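Local coordinates for protein chloromuconate cycloisomerase (Rhodococcus opacus, PDB 4M0X) that belongs to the enolase superfamily, holding a manganese ion at the mouth of a TIM-type barrel that is capped by an N-terminal domain, at residues A[22-27]-A[196-201]; A[51-56]-A[298-303]. All coordinates share one frame; numbering follows the deposited sequence.

In the fold
Contacts 1 and 2 offer a worked example of two domains joined through their loops. The segments alternate along the chain: 22-27 and 51-56, both flanking strands of the N-terminal antiparallel sheet, come first, and 196-201 and 298-303, which follow barrel strands 192-196 and 294-297, come after. Each contact thus pairs a loop of the capping domain with one at the C-terminal ends of the barrel strands. Their centres lie about 13 Å apart, and Phe23 in segment 22-27 reaches contact 2, its CZ packing 4.1 Å from CD of Pro301. Together the two neighbouring contacts join the capping domain to the barrel mouth, where contact 1 holds one of the manganese ligands.

Contact 1. Residues A[22-27]-A[196-201]; sequences KFAATT and DPNGRW. With MN (manganese (II) ion), chain C.
Ala24 packs on the side chains of Asn198 and Arg200, and Ala25 on Arg200 alone of segment 196-201; the meeting is one of van der Waals packing, with no hydrogen bond from one segment to the other. The Ala24 methyl lies against the aliphatic part of Arg200, 3.6 Å from CB of Ala24 to CG of Arg200, and touches Asn198 CB at 4.0 Å. Bends at chi2 and chi3 turn the arginine chain so that CB of Ala25 sits at the guanidinium edge, near its plane and beside NH1. Gly95 of a second subunit packs on both Ala25 and Arg200.

Hydrogen bonds shape each loop from within. Phe23 N bonds to Thr26 O, while Arg200 N reaches Pro197 O at 3.1 Å to close a type I' turn. Asp196 OD1 accepts from Asn198 N at 2.9 Å, from above the carboxylate plane, forming an Asx turn.

Metal coordination occupies the other carboxylate oxygen: Asp196 OD2 binds manganese at 2.1 Å, and OD1 receives a hydrogen bond from a metal-bound water. Glu222 and Asp247 complete the protein ligands, the carboxylate metal site at the C-terminal ends of the barrel strands characteristic of the enolase superfamily.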
# COMPACT_ATOMS: atom_id res chain seq x y z
N LYS A 22 -1.13 -17.62 -39.11
CA LYS A 22 -2.07 -18.08 -38.08
C LYS A 22 -1.80 -17.43 -36.71
O LYS A 22 -0.75 -17.66 -36.10
CB LYS A 22 -2.09 -19.61 -37.97
N PHE A 23 -2.76 -16.61 -36.26
CA PHE A 23 -2.75 -15.98 -34.94
C PHE A 23 -3.63 -16.81 -34.01
O PHE A 23 -4.04 -17.92 -34.36
CB PHE A 23 -3.31 -14.55 -35.00
CG PHE A 23 -2.52 -13.61 -35.88
CD1 PHE A 23 -1.44 -12.90 -35.37
CD2 PHE A 23 -2.87 -13.42 -37.22
CE1 PHE A 23 -0.72 -12.03 -36.18
CE2 PHE A 23 -2.16 -12.55 -38.03
CZ PHE A 23 -1.08 -11.86 -37.51
N ALA A 24 -3.95 -16.27 -32.83
CA ALA A 24 -4.85 -16.93 -31.88
C ALA A 24 -6.29 -17.16 -32.39
O ALA A 24 -6.82 -18.27 -32.23
CB ALA A 24 -4.85 -16.20 -30.54
N ALA A 25 -6.91 -16.15 -33.00
CA ALA A 25 -8.34 -16.23 -33.39
C ALA A 25 -8.68 -16.29 -34.90
O ALA A 25 -9.87 -16.38 -35.26
CB ALA A 25 -9.14 -15.14 -32.69
N THR A 26 -7.66 -16.23 -35.76
CA THR A 26 -7.76 -16.55 -37.21
C THR A 26 -6.40 -17.03 -37.78
O THR A 26 -5.37 -16.96 -37.08
CB THR A 26 -8.27 -15.37 -38.10
OG1 THR A 26 -7.58 -14.15 -37.77
CG2 THR A 26 -9.79 -15.16 -37.99
N THR A 27 -6.40 -17.54 -39.02
CA THR A 27 -5.18 -17.57 -39.86
C THR A 27 -5.32 -16.51 -40.98
O THR A 27 -6.39 -16.39 -41.59
CB THR A 27 -4.91 -18.96 -40.46
N ASP A 196 4.35 -15.05 -27.92
CA ASP A 196 3.14 -14.21 -27.91
C ASP A 196 1.81 -14.97 -28.00
O ASP A 196 1.32 -15.22 -29.10
CB ASP A 196 3.21 -13.18 -29.03
CG ASP A 196 2.18 -12.10 -28.86
OD1 ASP A 196 1.41 -12.20 -27.89
OD2 ASP A 196 2.14 -11.15 -29.68
N PRO A 197 1.24 -15.34 -26.85
CA PRO A 197 -0.06 -15.99 -26.78
C PRO A 197 -1.23 -15.04 -27.04
O PRO A 197 -2.37 -15.45 -26.99
CB PRO A 197 -0.14 -16.45 -25.32
CG PRO A 197 1.26 -16.43 -24.82
CD PRO A 197 1.91 -15.31 -25.54
N ASN A 198 -0.97 -13.76 -27.29
CA ASN A 198 -2.05 -12.85 -27.62
C ASN A 198 -3.06 -12.74 -26.50
O ASN A 198 -4.25 -12.60 -26.74
CB ASN A 198 -2.71 -13.27 -28.93
CG ASN A 198 -1.82 -13.01 -30.14
OD1 ASN A 198 -1.60 -11.85 -30.50
ND2 ASN A 198 -1.29 -14.07 -30.77
N GLY A 199 -2.56 -12.82 -25.27
CA GLY A 199 -3.37 -12.67 -24.08
C GLY A 199 -4.40 -13.76 -23.86
O GLY A 199 -5.35 -13.56 -23.11
N ARG A 200 -4.20 -14.91 -24.49
CA ARG A 200 -5.20 -16.00 -24.50
C ARG A 200 -4.93 -17.04 -23.42
O ARG A 200 -5.72 -17.97 -23.25
CB ARG A 200 -5.26 -16.68 -25.88
CG ARG A 200 -5.65 -15.78 -27.03
CD ARG A 200 -7.06 -16.06 -27.53
NE ARG A 200 -8.00 -14.96 -27.25
CZ ARG A 200 -8.77 -14.37 -28.16
NH1 ARG A 200 -8.75 -14.78 -29.43
NH2 ARG A 200 -9.59 -13.39 -27.81
N TRP A 201 -3.82 -16.90 -22.70
CA TRP A 201 -3.49 -17.86 -21.68
C TRP A 201 -4.07 -17.48 -20.33
O TRP A 201 -4.20 -16.30 -20.01
CB TRP A 201 -1.99 -17.95 -21.57
CG TRP A 201 -1.42 -18.92 -22.53
CD1 TRP A 201 -2.05 -19.50 -23.59
CD2 TRP A 201 -0.08 -19.42 -22.54
NE1 TRP A 201 -1.19 -20.34 -24.25
CE2 TRP A 201 0.03 -20.30 -23.63
CE3 TRP A 201 1.05 -19.20 -21.73
CZ2 TRP A 201 1.21 -20.99 -23.92
CZ3 TRP A 201 2.22 -19.88 -22.03
CH2 TRP A 201 2.29 -20.77 -23.11
MN MN C . 1.50 -9.15 -29.84
O HOH W 1 0.39 -9.68 -27.99
O HOH W 2 -0.87 -9.53 -30.48

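Contact 2. Residues A[51-56]-A[298-303]; sequences VTPGGP and AATPES
Val51 has CG1 between its backbone N and carbonyl carbon (chi1 69°) and CG2 anti to that N, a setting that turns both methyls to the Pro301 carbonyl and CG1 also to Glu302. Glu302 likewise has CG between its N and carbonyl carbon (chi1 56°); the chain then bends at chi2 and leads the carboxylate away from Val51, leaving CB as the part that touches.

The valine methyls straddle the Pro301 oxygen, with CG1 of Val51 3.4 Å and CG2 3.3 Å from Pro301 O. CG1 also lies on Glu302 CB. The Thr300 methyl lies between Val51 and Pro53, against the Val51 carbonyl oxygen: Thr300 CG2 is 3.9 Å from Val51 CG1, and the same carbon is 3.9 Å from Pro53 CD. Pro53 crosses Thr300 obliquely and brings its CB over to Thr300 O. Val51 also packs on Gln31 and Ile33 of strand 27-40.

Each backbone is shaped locally. Pro53 is the centre of an inverse gamma turn, and its carbonyl accepts from Trp57 NE1. A cis peptide bond joins Thr300 to Pro301, and across this bend Thr300 N donates to Glu302 OE2 at 3.0 Å, with an N-H...O angle of 168°, nearly along the C-O axis of the carboxylate. Ser303 then caps the helix 304-316, its OG bonded to Val305 N and also to Glu49 OE1, in strand 45-51, which leads into segment 51-56.

No hydrogen bond joins the two segments themselves. The buried contact therefore probably relies on the fit of methyls and the Pro53 ring against the facing loop, while one carboxylate oxygen of Glu302, OE2, braces its own loop. The side chain of Pro53 is about 8 Å from the manganese, so this largely apolar junction of capping domain and barrel lies near the metal site.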
# COMPACT_ATOMS: atom_id res chain seq x y z
N VAL A 51 -4.53 -0.87 -40.66
CA VAL A 51 -4.30 -2.29 -40.75
C VAL A 51 -4.58 -3.00 -39.42
O VAL A 51 -4.56 -2.40 -38.32
CB VAL A 51 -2.87 -2.56 -41.32
CG1 VAL A 51 -1.79 -2.16 -40.32
CG2 VAL A 51 -2.72 -4.00 -41.82
N THR A 52 -4.85 -4.29 -39.54
CA THR A 52 -5.37 -5.09 -38.46
C THR A 52 -4.75 -6.49 -38.59
O THR A 52 -4.41 -6.92 -39.69
CB THR A 52 -6.89 -5.12 -38.61
OG1 THR A 52 -7.49 -4.54 -37.46
CG2 THR A 52 -7.39 -6.50 -38.85
N PRO A 53 -4.54 -7.19 -37.47
CA PRO A 53 -3.95 -8.54 -37.59
C PRO A 53 -4.95 -9.60 -38.05
O PRO A 53 -5.10 -10.64 -37.37
CB PRO A 53 -3.50 -8.87 -36.16
CG PRO A 53 -4.31 -7.97 -35.30
CD PRO A 53 -4.56 -6.71 -36.08
N GLY A 54 -5.62 -9.34 -39.17
CA GLY A 54 -6.62 -10.25 -39.73
C GLY A 54 -8.05 -10.14 -39.22
O GLY A 54 -8.75 -11.14 -39.19
N GLY A 55 -8.50 -8.95 -38.83
CA GLY A 55 -9.92 -8.75 -38.49
C GLY A 55 -10.10 -8.21 -37.07
O GLY A 55 -9.12 -7.89 -36.40
N PRO A 56 -11.36 -8.13 -36.60
CA PRO A 56 -11.60 -7.44 -35.35
C PRO A 56 -11.33 -8.24 -34.09
O PRO A 56 -11.52 -7.74 -32.99
CB PRO A 56 -13.07 -7.03 -35.47
CG PRO A 56 -13.66 -8.09 -36.31
CD PRO A 56 -12.60 -8.48 -37.30
N ALA A 298 7.22 -2.90 -32.62
CA ALA A 298 6.27 -3.97 -32.86
C ALA A 298 5.56 -3.85 -34.19
O ALA A 298 5.51 -2.78 -34.80
CB ALA A 298 5.26 -4.06 -31.73
N ALA A 299 4.97 -4.97 -34.62
CA ALA A 299 4.31 -5.06 -35.91
C ALA A 299 2.83 -5.36 -35.70
O ALA A 299 2.45 -5.93 -34.67
CB ALA A 299 4.96 -6.16 -36.73
N THR A 300 2.01 -4.99 -36.68
CA THR A 300 0.57 -5.22 -36.59
C THR A 300 0.11 -6.58 -37.18
O THR A 300 -0.72 -7.26 -36.59
CB THR A 300 -0.24 -4.00 -37.10
OG1 THR A 300 -0.01 -2.89 -36.23
CG2 THR A 300 -1.71 -4.30 -37.10
N PRO A 301 0.67 -7.00 -38.31
CA PRO A 301 1.67 -6.38 -39.16
C PRO A 301 0.99 -5.40 -40.10
O PRO A 301 -0.19 -5.11 -39.95
CB PRO A 301 2.26 -7.58 -39.95
CG PRO A 301 1.49 -8.79 -39.50
CD PRO A 301 0.22 -8.27 -38.90
N GLU A 302 1.74 -4.91 -41.07
CA GLU A 302 1.28 -3.87 -41.96
C GLU A 302 2.04 -3.99 -43.27
O GLU A 302 3.03 -4.76 -43.37
CB GLU A 302 1.48 -2.49 -41.29
CG GLU A 302 2.90 -2.13 -40.85
CD GLU A 302 3.59 -3.24 -40.05
OE1 GLU A 302 4.42 -3.97 -40.65
OE2 GLU A 302 3.28 -3.40 -38.84
N SER A 303 1.59 -3.27 -44.28
CA SER A 303 2.25 -3.26 -45.55
C SER A 303 3.42 -2.29 -45.45
O SER A 303 3.74 -1.81 -44.36
CB SER A 303 1.28 -2.76 -46.59
OG SER A 303 1.06 -1.39 -46.32